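Local coordinates for ribulose bisphosphate carboxylase (Hyperthermus butylicus DSM 5456, PDB 6HUN), which probably adds CO2 and water to ribulose 1,5-bisphosphate to give two molecules of 3-phosphoglycerate, as a form III Rubisco in archaeal AMP degradation, at residues Glu138-Pro143 with Met312-Lys317. Sequence-based numbering, arbitrary orientation.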
loop_
_atom_site.group_PDB
_atom_site.type_symbol
_atom_site.label_atom_id
_atom_site.label_comp_id
_atom_site.label_asym_id
_atom_site.label_seq_id
_atom_site.Cartn_x
_atom_site.Cartn_y
_atom_site.Cartn_z
ATOM N N GLU A 138 -4.278 -3.038 -15.566
ATOM C CA GLU A 138 -4.091 -4.447 -15.899
ATOM C C GLU A 138 -2.604 -4.815 -16.086
ATOM O O GLU A 138 -2.161 -5.902 -15.667
ATOM C CB GLU A 138 -4.861 -4.780 -17.189
ATOM C CG GLU A 138 -6.355 -4.469 -17.180
ATOM C CD GLU A 138 -7.193 -5.492 -16.386
ATOM O OE1 GLU A 138 -6.675 -6.255 -15.548
ATOM O OE2 GLU A 138 -8.435 -5.477 -16.541
ATOM N N ASP A 139 -1.838 -3.932 -16.725
ATOM C CA ASP A 139 -0.448 -4.213 -16.998
ATOM C C ASP A 139 0.231 -2.909 -17.394
ATOM O O ASP A 139 -0.417 -1.963 -17.837
ATOM C CB ASP A 139 -0.321 -5.235 -18.157
ATOM C CG ASP A 139 1.072 -5.887 -18.215
ATOM O OD1 ASP A 139 1.912 -5.593 -17.314
ATOM O OD2 ASP A 139 1.270 -6.746 -19.116
ATOM N N VAL A 140 1.557 -2.917 -17.324
ATOM C CA VAL A 140 2.354 -1.748 -17.725
ATOM C C VAL A 140 3.582 -2.314 -18.367
ATOM O O VAL A 140 4.208 -3.211 -17.793
ATOM C CB VAL A 140 2.733 -0.841 -16.530
ATOM C CG1 VAL A 140 3.620 0.322 -17.012
ATOM C CG2 VAL A 140 1.467 -0.236 -15.905
ATOM N N TYR A 141 3.897 -1.789 -19.562
ATOM C CA TYR A 141 5.096 -2.145 -20.294
ATOM C C TYR A 141 6.159 -1.142 -19.903
ATOM O O TYR A 141 5.927 0.080 -19.993
ATOM C CB TYR A 141 4.850 -2.062 -21.791
ATOM C CG TYR A 141 6.163 -1.871 -22.565
ATOM C CD1 TYR A 141 7.002 -2.946 -22.758
ATOM C CD2 TYR A 141 6.556 -0.630 -23.032
ATOM C CE1 TYR A 141 8.224 -2.823 -23.484
ATOM C CE2 TYR A 141 7.818 -0.466 -23.762
ATOM C CZ TYR A 141 8.617 -1.588 -23.952
ATOM O OH TYR A 141 9.821 -1.524 -24.625
ATOM N N PHE A 142 7.309 -1.656 -19.467
ATOM C CA PHE A 142 8.440 -0.830 -19.075
ATOM C C PHE A 142 9.499 -0.911 -20.165
ATOM O O PHE A 142 9.962 -2.020 -20.457
ATOM C CB PHE A 142 9.017 -1.285 -17.744
ATOM C CG PHE A 142 8.050 -1.114 -16.614
ATOM C CD1 PHE A 142 7.797 0.152 -16.128
ATOM C CD2 PHE A 142 7.345 -2.167 -16.133
ATOM C CE1 PHE A 142 6.868 0.340 -15.095
ATOM C CE2 PHE A 142 6.431 -1.989 -15.065
ATOM C CZ PHE A 142 6.198 -0.741 -14.584
ATOM N N PRO A 143 9.902 0.200 -20.783
ATOM C CA PRO A 143 10.989 0.120 -21.828
ATOM C C PRO A 143 12.345 -0.100 -21.195
ATOM O O PRO A 143 12.548 0.201 -20.012
ATOM C CB PRO A 143 10.921 1.482 -22.521
ATOM C CG PRO A 143 10.380 2.413 -21.515
ATOM C CD PRO A 143 9.399 1.584 -20.628
ATOM N N MET A 312 -3.065 -8.666 -9.992
ATOM C CA MET A 312 -1.955 -9.277 -9.276
ATOM C C MET A 312 -0.774 -9.461 -10.234
ATOM O O MET A 312 0.384 -9.450 -9.807
ATOM C CB MET A 312 -2.388 -10.655 -8.705
ATOM C CG MET A 312 -1.186 -11.400 -7.989
ATOM S SD MET A 312 -0.729 -10.493 -6.438
ATOM C CE MET A 312 1.070 -10.728 -6.495
ATOM N N PHE A 313 -1.068 -9.659 -11.519
ATOM C CA PHE A 313 -0.013 -9.725 -12.533
ATOM C C PHE A 313 0.933 -8.524 -12.409
ATOM O O PHE A 313 2.152 -8.680 -12.386
ATOM C CB PHE A 313 -0.684 -9.808 -13.904
ATOM C CG PHE A 313 0.295 -9.976 -15.080
ATOM C CD1 PHE A 313 0.914 -8.857 -15.635
ATOM C CD2 PHE A 313 0.536 -11.257 -15.651
ATOM C CE1 PHE A 313 1.789 -8.983 -16.789
ATOM C CE2 PHE A 313 1.391 -11.376 -16.730
ATOM C CZ PHE A 313 2.022 -10.267 -17.301
ATOM N N LEU A 314 0.384 -7.320 -12.349
ATOM C CA LEU A 314 1.242 -6.138 -12.313
ATOM C C LEU A 314 1.935 -6.011 -10.953
ATOM O O LEU A 314 3.099 -5.585 -10.857
ATOM C CB LEU A 314 0.396 -4.912 -12.696
ATOM C CG LEU A 314 1.079 -3.522 -12.598
ATOM C CD1 LEU A 314 2.281 -3.494 -13.530
ATOM C CD2 LEU A 314 0.170 -2.337 -12.913
ATOM N N VAL A 315 1.240 -6.381 -9.877
ATOM C CA VAL A 315 1.912 -6.343 -8.584
ATOM C C VAL A 315 3.144 -7.269 -8.622
ATOM O O VAL A 315 4.203 -6.936 -8.089
ATOM C CB VAL A 315 0.929 -6.793 -7.493
ATOM C CG1 VAL A 315 1.672 -7.018 -6.128
ATOM C CG2 VAL A 315 -0.242 -5.791 -7.370
ATOM N N ALA A 316 2.997 -8.458 -9.221
ATOM C CA ALA A 316 4.128 -9.380 -9.333
ATOM C C ALA A 316 5.254 -8.815 -10.195
ATOM O O ALA A 316 6.447 -8.931 -9.854
ATOM C CB ALA A 316 3.673 -10.763 -9.909
ATOM N N LYS A 317 4.907 -8.156 -11.292
ATOM C CA LYS A 317 5.936 -7.524 -12.121
ATOM C C LYS A 317 6.677 -6.421 -11.361
ATOM O O LYS A 317 7.917 -6.334 -11.411
ATOM C CB LYS A 317 5.239 -6.982 -13.376
ATOM C CG LYS A 317 6.069 -6.078 -14.192
ATOM C CD LYS A 317 5.236 -5.593 -15.367
ATOM C CE LYS A 317 5.549 -6.372 -16.570
ATOM N NZ LYS A 317 5.061 -5.746 -17.833
HETATM O O HOH W 1 3.746 -7.644 -19.098
#
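Lys-317 reaches from helix 312-322 to the end of strand 132-141, where its NZ donates a hydrogen bond of 2.7 Å to Val-140 O and forms a salt bridge of 3.2 Å with Asp-139 OD1. It comes to the carboxylate on the syn side, somewhat out of plane, and to the carbonyl at a C=O...N angle of 147°. A bend at chi3 (-99°) turns the end of the otherwise extended lysine toward these oxygens, while its CD rests at the edge of the Phe-142 ring, 3.8 Å from CE2. One water bridges the charges, accepting from Lys-317 NZ and donating to Asp-139 OD2. The Asp-139 carboxylate stands steeply to the Phe-313 ring, the planes 79° apart, with Asp-139 OD2 3.3 Å from Phe-313 CE1. On the apolar side, Leu-314 meets Val-140, CD2 to CG2, at 3.9 Å.

Asp-139 is itself held by its neighbours: Val-140 N donates to OD1 at 2.7 Å from the same face of the carboxylate as the lysine, and OD2 accepts from Leu-366 N. Gln-368 OE1 gives Lys-317 NZ another partner and also takes Phe-142 N, so four oxygens surround the buried ammonium. A methionine in place of Lys-317 would probably leave the Asp-139 carboxylate without its buried countercharge and Val-140 O without this donor.

The contact packs a strand of the N-terminal domain sheet, with a classic beta bulge where Glu-138 and Asp-139 both face Val-44, against a helix of the catalytic domain that lies in the chain between barrel strands 291-295 and 326-328. It joins the two domains within one chain of the Rubisco large-chain fold, whose catalytic domain is an eight-stranded alpha/beta (TIM) barrel.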